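Local coordinates for protein tRNA (cytosine(38)-C(5))-methyltransferase (PDB 6FDF) that transfers a methyl group from S-adenosyl-L-methionine to carbon 5 of cytosine 38 in the anticodon loop of tRNA(Asp), at residues 128-132 against 133-137; 198-202 against 203-207; 64-68 against 69-73; 325-328 against 329-332; 305-308 against 309-312. One frame throughout, in Å; residues are numbered along the deposited sequence. Where two conformers were deposited one is given.

Contact 1 (128-132 against 133-137)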
loop_
_atom_site.group_PDB
_atom_site.type_symbol
_atom_site.label_atom_id
_atom_site.label_comp_id
_atom_site.label_asym_id
_atom_site.label_seq_id
_atom_site.Cartn_x
_atom_site.Cartn_y
_atom_site.Cartn_z
ATOM N N GLN A 128 -9.608 3.946 2.575
ATOM C CA GLN A 128 -11.039 3.850 2.815
ATOM C C GLN A 128 -11.633 5.243 2.984
ATOM O O GLN A 128 -11.065 6.104 3.663
ATOM C CB GLN A 128 -11.305 2.999 4.056
ATOM C CG GLN A 128 -12.773 2.746 4.338
ATOM C CD GLN A 128 -12.977 1.743 5.453
ATOM O OE1 GLN A 128 -12.095 1.541 6.288
ATOM N NE2 GLN A 128 -14.144 1.112 5.477
ATOM N N GLY A 129 -12.788 5.459 2.378
ATOM C CA GLY A 129 -13.400 6.764 2.344
ATOM C C GLY A 129 -13.173 7.510 1.049
ATOM O O GLY A 129 -13.879 8.485 0.779
ATOM N N PHE A 130 -12.205 7.073 0.241
ATOM C CA PHE A 130 -12.105 7.590 -1.119
ATOM C C PHE A 130 -13.421 7.402 -1.857
ATOM O O PHE A 130 -13.818 8.255 -2.660
ATOM C CB PHE A 130 -10.968 6.896 -1.873
ATOM C CG PHE A 130 -10.824 7.355 -3.306
ATOM C CD1 PHE A 130 -10.226 8.569 -3.604
ATOM C CD2 PHE A 130 -11.301 6.574 -4.351
ATOM C CE1 PHE A 130 -10.103 8.996 -4.920
ATOM C CE2 PHE A 130 -11.178 6.997 -5.669
ATOM C CZ PHE A 130 -10.574 8.210 -5.948
ATOM N N GLU A 131 -14.125 6.298 -1.582
ATOM C CA GLU A 131 -15.313 5.963 -2.361
ATOM C C GLU A 131 -16.408 7.011 -2.236
ATOM O O GLU A 131 -17.267 7.097 -3.119
ATOM C CB GLU A 131 -15.860 4.592 -1.953
ATOM C CG GLU A 131 -16.534 4.542 -0.593
ATOM C CD GLU A 131 -15.546 4.503 0.557
ATOM O OE1 GLU A 131 -14.321 4.540 0.302
ATOM O OE2 GLU A 131 -15.996 4.417 1.720
ATOM N N GLU A 132 -16.396 7.811 -1.170
ATOM C CA GLU A 132 -17.396 8.848 -0.968
ATOM C C GLU A 132 -16.933 10.222 -1.430
ATOM O O GLU A 132 -17.668 11.197 -1.245
ATOM C CB GLU A 132 -17.797 8.917 0.512
ATOM C CG GLU A 132 -18.538 7.689 1.009
ATOM C CD GLU A 132 -18.903 7.786 2.475
ATOM O OE1 GLU A 132 -18.461 8.751 3.135
ATOM O OE2 GLU A 132 -19.637 6.901 2.965
ATOM N N SER A 133 -15.750 10.326 -2.028
ATOM C CA SER A 133 -15.163 11.628 -2.305
ATOM C C SER A 133 -15.615 12.173 -3.656
ATOM O O SER A 133 -16.048 11.433 -4.542
ATOM C CB SER A 133 -13.638 11.542 -2.290
ATOM O OG SER A 133 -13.159 10.785 -3.397
ATOM N N LYS A 134 -15.443 13.489 -3.821
ATOM C CA LYS A 134 -15.679 14.119 -5.116
ATOM C C LYS A 134 -14.705 13.608 -6.169
ATOM O O LYS A 134 -15.074 13.465 -7.341
ATOM C CB LYS A 134 -15.583 15.643 -4.984
ATOM C CG LYS A 134 -16.720 16.266 -4.177
ATOM C CD LYS A 134 -16.580 17.784 -4.044
ATOM C CE LYS A 134 -15.667 18.182 -2.886
ATOM N NZ LYS A 134 -14.222 18.171 -3.259
ATOM N N ALA A 135 -13.469 13.304 -5.769
ATOM C CA ALA A 135 -12.501 12.749 -6.712
ATOM C C ALA A 135 -12.960 11.396 -7.246
ATOM O O ALA A 135 -12.788 11.104 -8.436
ATOM C CB ALA A 135 -11.133 12.627 -6.044
ATOM N N ALA A 136 -13.540 10.550 -6.384
ATOM C CA ALA A 136 -14.059 9.274 -6.867
ATOM C C ALA A 136 -15.240 9.486 -7.805
ATOM O O ALA A 136 -15.397 8.757 -8.793
ATOM C CB ALA A 136 -14.472 8.379 -5.698
ATOM N N GLU A 137 -16.080 10.480 -7.517
ATOM C CA GLU A 137 -17.206 10.759 -8.398
ATOM C C GLU A 137 -16.710 11.180 -9.776
ATOM O O GLU A 137 -17.229 10.723 -10.802
ATOM C CB GLU A 137 -18.095 11.836 -7.777
ATOM C CG GLU A 137 -19.321 12.206 -8.582
ATOM C CD GLU A 137 -20.054 13.394 -7.984
ATOM O OE1 GLU A 137 -20.175 13.448 -6.743
ATOM O OE2 GLU A 137 -20.503 14.273 -8.750
HETATM O O HOH W 1 -18.002 9.309 -4.559
#
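Ala136 sets its CB over one face of the Phe130 ring, 4.0 Å from the ring centroid and 26° off the normal, a CH-pi contact shifted toward the CE2 side of the rim. Ser133 OG lies over that face as well, 3.7 Å from Phe130 CD1, while Ala135 CB comes in obliquely to Phe130 CE1. The ring gets there because CG stands anti to the backbone N (chi1 179°), turning it toward the first turn of the following helix. Two donors grip the carbonyl of the same residue. Ser133 OG donates to Phe130 O at 2.7 Å in the carbonyl plane, on a lone pair, and Ser133 N donates to it at 2.9 Å from above that plane. Ser133 OG in turn accepts from Ala136 N at 3.0 Å, making Ser133 the N-cap of helix 134-145. This cap joins that helix to a short 3-10 turn just after strand 121-127, whose end carries the ENV signature (motif VI) of C5-methyltransferases. Phe130 also touches Phe88, meets the Trp169 ring and reaches Cys85, the predicted active-site residue. With Phe130 replaced by alanine, a gap would probably open between Ala136 and Cys85, and Trp169 would lose this ring contact. Further out, Glu131 OE1 folds back to accept from Gly129 N at 2.7 Å, on its syn side. A water donates to both Glu131 O and Ser133 O, spanning the turn, and Glu131 O also accepts from Arg140.

Contact 2 (198-202 against 203-207)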
loop_
_atom_site.group_PDB
_atom_site.type_symbol
_atom_site.label_atom_id
_atom_site.label_comp_id
_atom_site.label_asym_id
_atom_site.label_seq_id
_atom_site.Cartn_x
_atom_site.Cartn_y
_atom_site.Cartn_z
ATOM N N GLU A 198 -3.219 -23.364 10.342
ATOM C CA GLU A 198 -2.804 -22.663 9.139
ATOM C C GLU A 198 -3.177 -21.193 9.215
ATOM O O GLU A 198 -2.962 -20.458 8.247
ATOM C CB GLU A 198 -3.427 -23.295 7.890
ATOM C CG GLU A 198 -4.749 -23.963 8.156
ATOM C CD GLU A 198 -5.480 -24.378 6.891
ATOM O OE1 GLU A 198 -4.821 -24.869 5.952
ATOM O OE2 GLU A 198 -6.719 -24.229 6.845
ATOM N N VAL A 199 -3.738 -20.755 10.339
ATOM C CA VAL A 199 -4.112 -19.359 10.516
ATOM C C VAL A 199 -2.835 -18.611 10.854
ATOM O O VAL A 199 -2.191 -18.892 11.871
ATOM C CB VAL A 199 -5.157 -19.195 11.628
ATOM C CG1 VAL A 199 -5.313 -17.727 11.997
ATOM C CG2 VAL A 199 -6.484 -19.797 11.207
ATOM N N LYS A 200 -2.465 -17.658 10.009
ATOM C CA LYS A 200 -1.225 -16.940 10.238
ATOM C C LYS A 200 -1.356 -16.004 11.429
ATOM O O LYS A 200 -2.387 -15.357 11.633
ATOM C CB LYS A 200 -0.799 -16.187 8.979
ATOM C CG LYS A 200 -0.477 -17.140 7.841
ATOM C CD LYS A 200 0.428 -16.514 6.801
ATOM C CE LYS A 200 0.740 -17.514 5.698
ATOM N NZ LYS A 200 1.502 -18.679 6.237
ATOM N N ARG A 201 -0.287 -15.934 12.212
ATOM C CA ARG A 201 -0.236 -15.103 13.397
ATOM C C ARG A 201 1.035 -14.270 13.330
ATOM O O ARG A 201 1.874 -14.451 12.443
ATOM C CB ARG A 201 -0.298 -15.958 14.671
ATOM C CG ARG A 201 -1.616 -16.726 14.786
ATOM C CD ARG A 201 -1.632 -17.721 15.928
ATOM N NE ARG A 201 -2.886 -18.477 15.949
ATOM C CZ ARG A 201 -3.997 -18.069 16.554
ATOM N NH1 ARG A 201 -4.018 -16.911 17.202
ATOM N NH2 ARG A 201 -5.089 -18.820 16.515
ATOM N N ILE A 202 1.152 -13.330 14.270
ATOM C CA ILE A 202 2.279 -12.399 14.273
ATOM C C ILE A 202 3.611 -13.139 14.247
ATOM O O ILE A 202 4.543 -12.743 13.533
ATOM C CB ILE A 202 2.175 -11.451 15.483
ATOM C CG1 ILE A 202 0.921 -10.585 15.360
ATOM C CG2 ILE A 202 3.410 -10.580 15.582
ATOM C CD1 ILE A 202 0.907 -9.729 14.111
ATOM N N ARG A 203 3.715 -14.234 15.011
ATOM C CA ARG A 203 4.971 -14.980 15.093
ATOM C C ARG A 203 5.472 -15.422 13.723
ATOM O O ARG A 203 6.680 -15.595 13.531
ATOM C CB ARG A 203 4.791 -16.212 15.989
ATOM C CG ARG A 203 3.698 -17.167 15.502
ATOM C CD ARG A 203 3.691 -18.483 16.276
ATOM N NE ARG A 203 2.713 -18.500 17.360
ATOM C CZ ARG A 203 1.578 -19.196 17.335
ATOM N NH1 ARG A 203 0.750 -19.153 18.371
ATOM N NH2 ARG A 203 1.274 -19.941 16.280
ATOM N N ASP A 204 4.569 -15.601 12.759
ATOM C CA ASP A 204 4.972 -16.069 11.437
ATOM C C ASP A 204 5.711 -15.007 10.636
ATOM O O ASP A 204 6.286 -15.329 9.593
ATOM C CB ASP A 204 3.749 -16.555 10.658
ATOM C CG ASP A 204 3.103 -17.770 11.295
ATOM O OD1 ASP A 204 3.791 -18.803 11.449
ATOM O OD2 ASP A 204 1.907 -17.693 11.648
ATOM N N TYR A 205 5.704 -13.758 11.094
ATOM C CA TYR A 205 6.354 -12.659 10.404
ATOM C C TYR A 205 7.546 -12.097 11.164
ATOM O O TYR A 205 8.290 -11.284 10.602
ATOM C CB TYR A 205 5.336 -11.538 10.136
ATOM C CG TYR A 205 4.207 -11.977 9.229
ATOM C CD1 TYR A 205 3.175 -12.777 9.713
ATOM C CD2 TYR A 205 4.177 -11.605 7.890
ATOM C CE1 TYR A 205 2.151 -13.196 8.888
ATOM C CE2 TYR A 205 3.148 -12.013 7.060
ATOM C CZ TYR A 205 2.140 -12.810 7.565
ATOM O OH TYR A 205 1.116 -13.217 6.742
ATOM N N LEU A 206 7.742 -12.494 12.420
ATOM C CA LEU A 206 8.766 -11.872 13.245
ATOM C C LEU A 206 10.164 -12.301 12.821
ATOM O O LEU A 206 10.393 -13.437 12.388
ATOM C CB LEU A 206 8.549 -12.220 14.722
ATOM C CG LEU A 206 7.257 -11.731 15.378
ATOM C CD1 LEU A 206 7.166 -12.188 16.828
ATOM C CD2 LEU A 206 7.147 -10.205 15.274
ATOM N N GLU A 207 11.108 -11.379 12.979
ATOM C CA GLU A 207 12.510 -11.750 12.976
ATOM C C GLU A 207 12.831 -12.436 14.296
ATOM O O GLU A 207 12.144 -12.247 15.303
ATOM C CB GLU A 207 13.400 -10.525 12.772
ATOM C CG GLU A 207 13.251 -9.881 11.400
ATOM C CD GLU A 207 14.240 -8.754 11.177
ATOM O OE1 GLU A 207 15.317 -8.998 10.592
ATOM O OE2 GLU A 207 13.945 -7.618 11.603
#
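Asp204 turns CG beside its own backbone N and anti to the carbonyl carbon (chi1 -65°), which carries OD2 back to Arg201. There Asp204 OD2 accepts from Arg201 N at 2.9 Å, almost straight at 172°, through the anti lone pair. Asp204 N returns a bond to Arg201 O at 2.9 Å, so residues 201 and 204 are tied twice. Arg201 and Arg203 run side by side: Arg201 CD lies over one face of the Arg203 guanidinium, 3.7 Å from Arg203 NH2. The like charges are probably eased because Arg201 reaches on to Glu196 in a salt bridge and to Asp235 O. Tyr205 presents its ring edge to Arg201 O, in plane, and Tyr205 OH meets Lys200 CD at 3.4 Å, the two side chains crossing at about a right angle. Were Tyr205 an alanine, the Lys200 chain would probably lose its crossing partner, and a gap is likely to open beside Pro163 and Leu289. Ile202 CG2 packs on Leu206 CD2 at 3.8 Å. Tyr205 N bonds Ile202 O at 2.9 Å, the i to i+3 spacing of a short 3-10 turn, here a surface turn in the long connection between strand 168-175 and helix 219-225.

Contact 3 (64-68 against 69-73)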
loop_
_atom_site.group_PDB
_atom_site.type_symbol
_atom_site.label_atom_id
_atom_site.label_comp_id
_atom_site.label_asym_id
_atom_site.label_seq_id
_atom_site.Cartn_x
_atom_site.Cartn_y
_atom_site.Cartn_z
ATOM N N SER A 64 1.207 15.757 -11.919
ATOM C CA SER A 64 0.312 16.817 -12.359
ATOM C C SER A 64 0.792 17.519 -13.624
ATOM O O SER A 64 0.011 18.263 -14.229
ATOM C CB SER A 64 0.146 17.851 -11.252
ATOM O OG SER A 64 1.303 18.668 -11.178
ATOM N N THR A 65 2.038 17.297 -14.051
ATOM C CA THR A 65 2.558 17.906 -15.267
ATOM C C THR A 65 2.549 16.960 -16.456
ATOM O O THR A 65 2.932 17.372 -17.556
ATOM C CB THR A 65 3.986 18.434 -15.049
ATOM O OG1 THR A 65 4.902 17.333 -14.947
ATOM C CG2 THR A 65 4.061 19.277 -13.787
ATOM N N LEU A 66 2.119 15.711 -16.268
ATOM C CA LEU A 66 2.065 14.774 -17.378
ATOM C C LEU A 66 1.056 15.240 -18.419
ATOM O O LEU A 66 -0.025 15.731 -18.089
ATOM C CB LEU A 66 1.686 13.380 -16.867
ATOM C CG LEU A 66 2.791 12.577 -16.183
ATOM C CD1 LEU A 66 2.194 11.349 -15.491
ATOM C CD2 LEU A 66 3.840 12.166 -17.200
ATOM N N THR A 67 1.418 15.082 -19.686
ATOM C CA THR A 67 0.569 15.429 -20.815
ATOM C C THR A 67 0.165 14.178 -21.576
ATOM O O THR A 67 0.699 13.087 -21.364
ATOM C CB THR A 67 1.296 16.371 -21.773
ATOM O OG1 THR A 67 2.398 15.659 -22.352
ATOM C CG2 THR A 67 1.804 17.599 -21.033
ATOM N N ALA A 68 -0.773 14.355 -22.508
ATOM C CA ALA A 68 -1.199 13.228 -23.327
ATOM C C ALA A 68 -0.046 12.699 -24.167
ATOM O O ALA A 68 0.060 11.487 -24.387
ATOM C CB ALA A 68 -2.370 13.633 -24.220
ATOM N N LYS A 69 0.840 13.590 -24.621
ATOM C CA LYS A 69 2.021 13.161 -25.365
ATOM C C LYS A 69 2.944 12.303 -24.504
ATOM O O LYS A 69 3.587 11.375 -25.011
ATOM C CB LYS A 69 2.770 14.380 -25.904
ATOM C CG LYS A 69 1.989 15.175 -26.937
ATOM C CD LYS A 69 2.845 16.270 -27.565
ATOM C CE LYS A 69 3.928 15.682 -28.456
ATOM N NZ LYS A 69 4.549 16.712 -29.338
ATOM N N ASP A 70 3.044 12.612 -23.206
ATOM C CA ASP A 70 3.809 11.758 -22.298
ATOM C C ASP A 70 3.209 10.360 -22.226
ATOM O O ASP A 70 3.919 9.355 -22.366
ATOM C CB ASP A 70 3.871 12.377 -20.899
ATOM C CG ASP A 70 4.631 13.689 -20.865
ATOM O OD1 ASP A 70 5.560 13.875 -21.685
ATOM O OD2 ASP A 70 4.302 14.537 -20.006
ATOM N N PHE A 71 1.898 10.274 -21.987
ATOM C CA PHE A 71 1.245 8.970 -21.934
ATOM C C PHE A 71 1.356 8.234 -23.264
ATOM O O PHE A 71 1.495 7.004 -23.291
ATOM C CB PHE A 71 -0.218 9.137 -21.537
ATOM C CG PHE A 71 -0.418 9.488 -20.091
ATOM C CD1 PHE A 71 -0.156 8.559 -19.099
ATOM C CD2 PHE A 71 -0.878 10.740 -19.726
ATOM C CE1 PHE A 71 -0.344 8.873 -17.766
ATOM C CE2 PHE A 71 -1.070 11.062 -18.393
ATOM C CZ PHE A 71 -0.802 10.128 -17.412
ATOM N N ASP A 72 1.307 8.973 -24.382
ATOM C CA ASP A 72 1.462 8.355 -25.695
ATOM C C ASP A 72 2.837 7.721 -25.845
ATOM O O ASP A 72 2.966 6.607 -26.369
ATOM C CB ASP A 72 1.247 9.389 -26.801
ATOM C CG ASP A 72 -0.208 9.801 -26.950
ATOM O OD1 ASP A 72 -1.096 9.053 -26.492
ATOM O OD2 ASP A 72 -0.457 10.875 -27.546
ATOM N N ALA A 73 3.880 8.424 -25.398
ATOM C CA ALA A 73 5.229 7.875 -25.462
ATOM C C ALA A 73 5.383 6.648 -24.568
ATOM O O ALA A 73 6.060 5.684 -24.946
ATOM C CB ALA A 73 6.245 8.950 -25.079
HETATM O O HOH W 2 5.602 16.684 -19.321
#
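Asp70 OD2 takes the N-H of Thr67 from above its carboxylate plane, 40° out of it, at an N to OD2 distance of 3.0 Å. The return bond is Asp70 N to Thr67 OG1, 3.2 Å, which completes a capping box at the start of helix 68-74. Thr67 is the N-cap; its OG1 stands between backbone N and carbonyl carbon (chi1 66°), bringing the hydroxyl over the first helical turn. A water donates to Asp70 OD2 at 2.6 Å and, over a longer 3.3 Å, to Thr65 O, tying the cap to the preceding 3-10 turn. On the inner side Leu66 and Phe71 cross at about a right angle, Leu66 CD1 meeting Phe71 CZ at 3.8 Å. Leu66 sends its other branch, CD2, against Asp70 at 3.7 Å from OD2. Phe71 continues inward to stack on Trp79 and touch Leu14 of strand 11-16, so this pair fastens the helix start to the Rossmann-like sheet. Farther along, Asp72 OD1 accepts from Asn116 N. With one carboxylate oxygen held by a backbone N-H and a water, and the helix dipole pointing its positive end there, the negative charge of Asp70 is probably favoured.

Contact 4 (325-328 against 329-332)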
loop_
_atom_site.group_PDB
_atom_site.type_symbol
_atom_site.label_atom_id
_atom_site.label_comp_id
_atom_site.label_asym_id
_atom_site.label_seq_id
_atom_site.Cartn_x
_atom_site.Cartn_y
_atom_site.Cartn_z
ATOM N N ILE A 325 -4.621 -7.962 -9.236
ATOM C CA ILE A 325 -3.996 -7.909 -10.556
ATOM C C ILE A 325 -4.352 -9.153 -11.360
ATOM O O ILE A 325 -4.676 -9.068 -12.549
ATOM C CB ILE A 325 -2.472 -7.731 -10.420
ATOM C CG1 ILE A 325 -2.144 -6.284 -10.055
ATOM C CG2 ILE A 325 -1.756 -8.125 -11.713
ATOM C CD1 ILE A 325 -0.688 -6.067 -9.691
ATOM N N SER A 326 -4.278 -10.327 -10.726
ATOM C CA SER A 326 -4.650 -11.573 -11.391
ATOM C C SER A 326 -6.080 -11.514 -11.912
ATOM O O SER A 326 -6.359 -11.905 -13.054
ATOM C CB SER A 326 -4.488 -12.742 -10.423
ATOM O OG SER A 326 -3.133 -12.899 -10.050
ATOM N N LEU A 327 -7.004 -11.039 -11.077
ATOM C CA LEU A 327 -8.390 -10.871 -11.504
ATOM C C LEU A 327 -8.496 -9.881 -12.657
ATOM O O LEU A 327 -9.139 -10.158 -13.674
ATOM C CB LEU A 327 -9.244 -10.407 -10.327
ATOM C CG LEU A 327 -10.712 -10.137 -10.649
ATOM C CD1 LEU A 327 -11.389 -11.422 -11.112
ATOM C CD2 LEU A 327 -11.422 -9.553 -9.444
ATOM N N LEU A 328 -7.869 -8.715 -12.507
ATOM C CA LEU A 328 -8.007 -7.654 -13.500
ATOM C C LEU A 328 -7.594 -8.120 -14.892
ATOM O O LEU A 328 -8.282 -7.834 -15.881
ATOM C CB LEU A 328 -7.172 -6.448 -13.070
ATOM C CG LEU A 328 -7.159 -5.216 -13.972
ATOM C CD1 LEU A 328 -8.563 -4.665 -14.157
ATOM C CD2 LEU A 328 -6.220 -4.140 -13.398
ATOM N N LEU A 329 -6.472 -8.828 -14.989
ATOM C CA LEU A 329 -5.866 -9.138 -16.277
ATOM C C LEU A 329 -6.307 -10.481 -16.856
ATOM O O LEU A 329 -5.696 -10.941 -17.825
ATOM C CB LEU A 329 -4.340 -9.113 -16.150
ATOM C CG LEU A 329 -3.752 -7.797 -15.641
ATOM C CD1 LEU A 329 -2.260 -7.953 -15.430
ATOM C CD2 LEU A 329 -4.060 -6.670 -16.616
ATOM N N GLU A 330 -7.334 -11.121 -16.293
ATOM C CA GLU A 330 -7.795 -12.401 -16.835
ATOM C C GLU A 330 -8.102 -12.377 -18.332
ATOM O O GLU A 330 -7.742 -13.353 -19.013
ATOM C CB GLU A 330 -9.018 -12.909 -16.054
ATOM C CG GLU A 330 -8.669 -13.356 -14.643
ATOM C CD GLU A 330 -9.801 -14.078 -13.939
ATOM O OE1 GLU A 330 -10.963 -13.966 -14.377
ATOM O OE2 GLU A 330 -9.518 -14.766 -12.938
ATOM N N PRO A 331 -8.754 -11.352 -18.903
ATOM C CA PRO A 331 -9.052 -11.399 -20.346
ATOM C C PRO A 331 -7.816 -11.443 -21.231
ATOM O O PRO A 331 -7.960 -11.655 -22.443
ATOM C CB PRO A 331 -9.852 -10.110 -20.588
ATOM C CG PRO A 331 -10.435 -9.780 -19.262
ATOM C CD PRO A 331 -9.366 -10.162 -18.280
ATOM N N LEU A 332 -6.617 -11.250 -20.677
ATOM C CA LEU A 332 -5.401 -11.320 -21.474
ATOM C C LEU A 332 -4.941 -12.754 -21.699
ATOM O O LEU A 332 -4.073 -12.980 -22.550
ATOM C CB LEU A 332 -4.283 -10.515 -20.810
ATOM C CG LEU A 332 -4.481 -8.999 -20.837
ATOM C CD1 LEU A 332 -3.390 -8.293 -20.048
ATOM C CD2 LEU A 332 -4.506 -8.508 -22.278
#
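This is a helix C-terminus: 318-328 ends and a short 3-10 turn, 330-332, takes over, packed against strands 121-127 and 168-175 of the central sheet. Ile325 and Leu329 lie side by side and point the same way, Ile325 CG2 touching Leu329 CD1 at 3.8 Å. CG2 of Ile325 is trans to the main-chain nitrogen, while Leu329 holds CG beside its own N (chi1 -57°), which lays Leu329 CG and CD1 against Ile325 O. Leu329 N bonds Ile325 O at 3.0 Å in the regular i to i+4 pattern; Leu329 itself leaves helical angles. Glu330 N then makes a weak 3.3 Å bond to Leu327 O, and its side chain folds back, Glu330 CG coming within 3.2 Å of Ser326 O. Pro331 places CD 3.5 Å from Leu328 O; it has no N-H to bring to that turn. Next, Leu332 N to Leu329 O, 3.0 Å, closes the 3-10 turn. Outside, Ile325 packs on Ala26 and Leu27 of helix 22-29 and on Leu123, whereas Leu329 and Pro331 rest on Tyr121. Arg174 donates NH1 to Leu327 O and NE to Leu328 O. Because those carbonyls end a helix, where its dipole is negative, the guanidinium charge probably compensates it, while supplementing the weak Glu330 N bond at Leu327 O and supplying a donor to Leu328 O, which Pro331 cannot.

Contact 5 (305-308 against 309-312)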
loop_
_atom_site.group_PDB
_atom_site.type_symbol
_atom_site.label_atom_id
_atom_site.label_comp_id
_atom_site.label_asym_id
_atom_site.label_seq_id
_atom_site.Cartn_x
_atom_site.Cartn_y
_atom_site.Cartn_z
ATOM N N GLU A 305 16.505 3.015 8.180
ATOM C CA GLU A 305 15.331 2.268 8.624
ATOM C C GLU A 305 14.222 3.208 9.074
ATOM O O GLU A 305 13.035 2.926 8.868
ATOM C CB GLU A 305 15.705 1.314 9.757
ATOM C CG GLU A 305 14.579 0.367 10.114
ATOM C CD GLU A 305 14.963 -0.657 11.152
ATOM O OE1 GLU A 305 15.943 -0.427 11.890
ATOM O OE2 GLU A 305 14.277 -1.695 11.238
ATOM N N LYS A 306 14.590 4.325 9.700
ATOM C CA LYS A 306 13.600 5.320 10.096
ATOM C C LYS A 306 12.824 5.834 8.890
ATOM O O LYS A 306 11.599 6.005 8.955
ATOM C CB LYS A 306 14.300 6.466 10.827
ATOM C CG LYS A 306 13.385 7.410 11.574
ATOM C CD LYS A 306 14.182 8.216 12.592
ATOM C CE LYS A 306 15.009 7.296 13.484
ATOM N NZ LYS A 306 15.904 8.042 14.408
ATOM N N CYS A 307 13.515 6.079 7.775
ATOM C CA CYS A 307 12.823 6.514 6.568
ATOM C C CYS A 307 12.033 5.375 5.934
ATOM O O CYS A 307 10.992 5.618 5.311
ATOM C CB CYS A 307 13.830 7.095 5.578
ATOM S SG CYS A 307 14.551 8.658 6.129
ATOM N N MET A 308 12.495 4.133 6.094
ATOM C CA MET A 308 11.755 2.995 5.550
ATOM C C MET A 308 10.384 2.856 6.203
ATOM O O MET A 308 9.410 2.503 5.530
ATOM C CB MET A 308 12.552 1.701 5.718
ATOM C CG MET A 308 13.648 1.500 4.683
ATOM S SD MET A 308 13.065 1.532 2.970
ATOM C CE MET A 308 11.917 0.169 2.932
ATOM N N TYR A 309 10.289 3.094 7.519
ATOM C CA TYR A 309 8.975 3.074 8.160
ATOM C C TYR A 309 8.022 4.044 7.476
ATOM O O TYR A 309 6.835 3.748 7.305
ATOM C CB TYR A 309 9.078 3.441 9.640
ATOM C CG TYR A 309 9.624 2.403 10.591
ATOM C CD1 TYR A 309 8.923 1.231 10.848
ATOM C CD2 TYR A 309 10.802 2.630 11.294
ATOM C CE1 TYR A 309 9.399 0.295 11.747
ATOM C CE2 TYR A 309 11.288 1.699 12.197
ATOM C CZ TYR A 309 10.581 0.535 12.421
ATOM O OH TYR A 309 11.048 -0.394 13.326
ATOM N N ARG A 310 8.526 5.216 7.079
ATOM C CA ARG A 310 7.652 6.199 6.449
ATOM C C ARG A 310 7.219 5.739 5.068
ATOM O O ARG A 310 6.058 5.925 4.682
ATOM C CB ARG A 310 8.360 7.551 6.374
ATOM C CG ARG A 310 8.857 8.023 7.724
ATOM C CD ARG A 310 9.486 9.406 7.649
ATOM N NE ARG A 310 9.991 9.816 8.959
ATOM C CZ ARG A 310 11.256 10.139 9.208
ATOM N NH1 ARG A 310 12.150 10.143 8.229
ATOM N NH2 ARG A 310 11.620 10.493 10.435
ATOM N N LEU A 311 8.144 5.149 4.305
ATOM C CA LEU A 311 7.810 4.663 2.973
ATOM C C LEU A 311 6.857 3.479 3.056
ATOM O O LEU A 311 5.917 3.369 2.261
ATOM C CB LEU A 311 9.089 4.276 2.225
ATOM C CG LEU A 311 10.062 5.419 1.927
ATOM C CD1 LEU A 311 11.351 4.900 1.287
ATOM C CD2 LEU A 311 9.385 6.452 1.034
ATOM N N LEU A 312 7.097 2.572 4.005
ATOM C CA LEU A 312 6.217 1.420 4.177
ATOM C C LEU A 312 4.832 1.848 4.643
ATOM O O LEU A 312 3.821 1.268 4.229
ATOM C CB LEU A 312 6.848 0.434 5.162
ATOM C CG LEU A 312 8.007 -0.370 4.569
ATOM C CD1 LEU A 312 8.847 -1.048 5.663
ATOM C CD2 LEU A 312 7.480 -1.404 3.572
#
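Arg310 runs back along the helix to lie beside Lys306, both side chains pointing the same way. Arg310 CB starts 3.4 Å from Cys307 O; Arg310 CG, set beside the backbone N by chi1 -55°, passes Lys306 O at 3.6 Å. From CG the chain is extended to NE, which also stays near Lys306 O. The guanidinium then turns one face to Lys306 O, offset toward the rim. At the tip Lys306 CG lies over one face of the guanidinium, 3.7 Å from Arg310 NH2, while Lys306 NZ stays 6.3 Å from Arg310 NH2. These residues belong to helix 305-313, which leads into the segment that in C5-methyltransferases forms motif X and helps build the cofactor pocket; Leu311 touches Ile20 on that side. Regular i to i+4 bonds hold the turn, among them Leu312 N to Met308 O at 2.8 Å, nearly along the C=O axis. Elsewhere on the helix, Tyr309 lays CD2 3.3 Å from Glu305 O, and its ring and the Glu305 carboxylate are nearly parallel, their planes 7° apart. Glu305 OE2 instead accepts from Ala283 N and is hydrogen-bonded to Tyr215, and Tyr309 OH to Phe281 O. Met308, bent at chi2 and chi3, brings SD to 4.1 Å from Leu311 CD1, and Leu312 packs on Val286 and Ala287 of helix 283-289.

Overall arrangement
The five contacts follow one another along the chain, contact 3 first, then 1, 2, 5 and 4, and none touches another. Contact 1 lies beside the predicted active site: the Phe130 side chain is about 4 Å from that of Cys85 and about 12 Å from bound S-adenosyl-L-homocysteine. Nearer the cofactor come the side chains of Leu311 in contact 5, about 6 Å from it, and Leu66 in contact 3, about 7 Å; in contact 4 the side chain of Ile325 is about 10 Å from the bound S-adenosyl-L-homocysteine. Contact 2 lies away from these sites, its centre 43 Å from that of contact 3, although its nearest atoms approach contact 5 to about 6 Å.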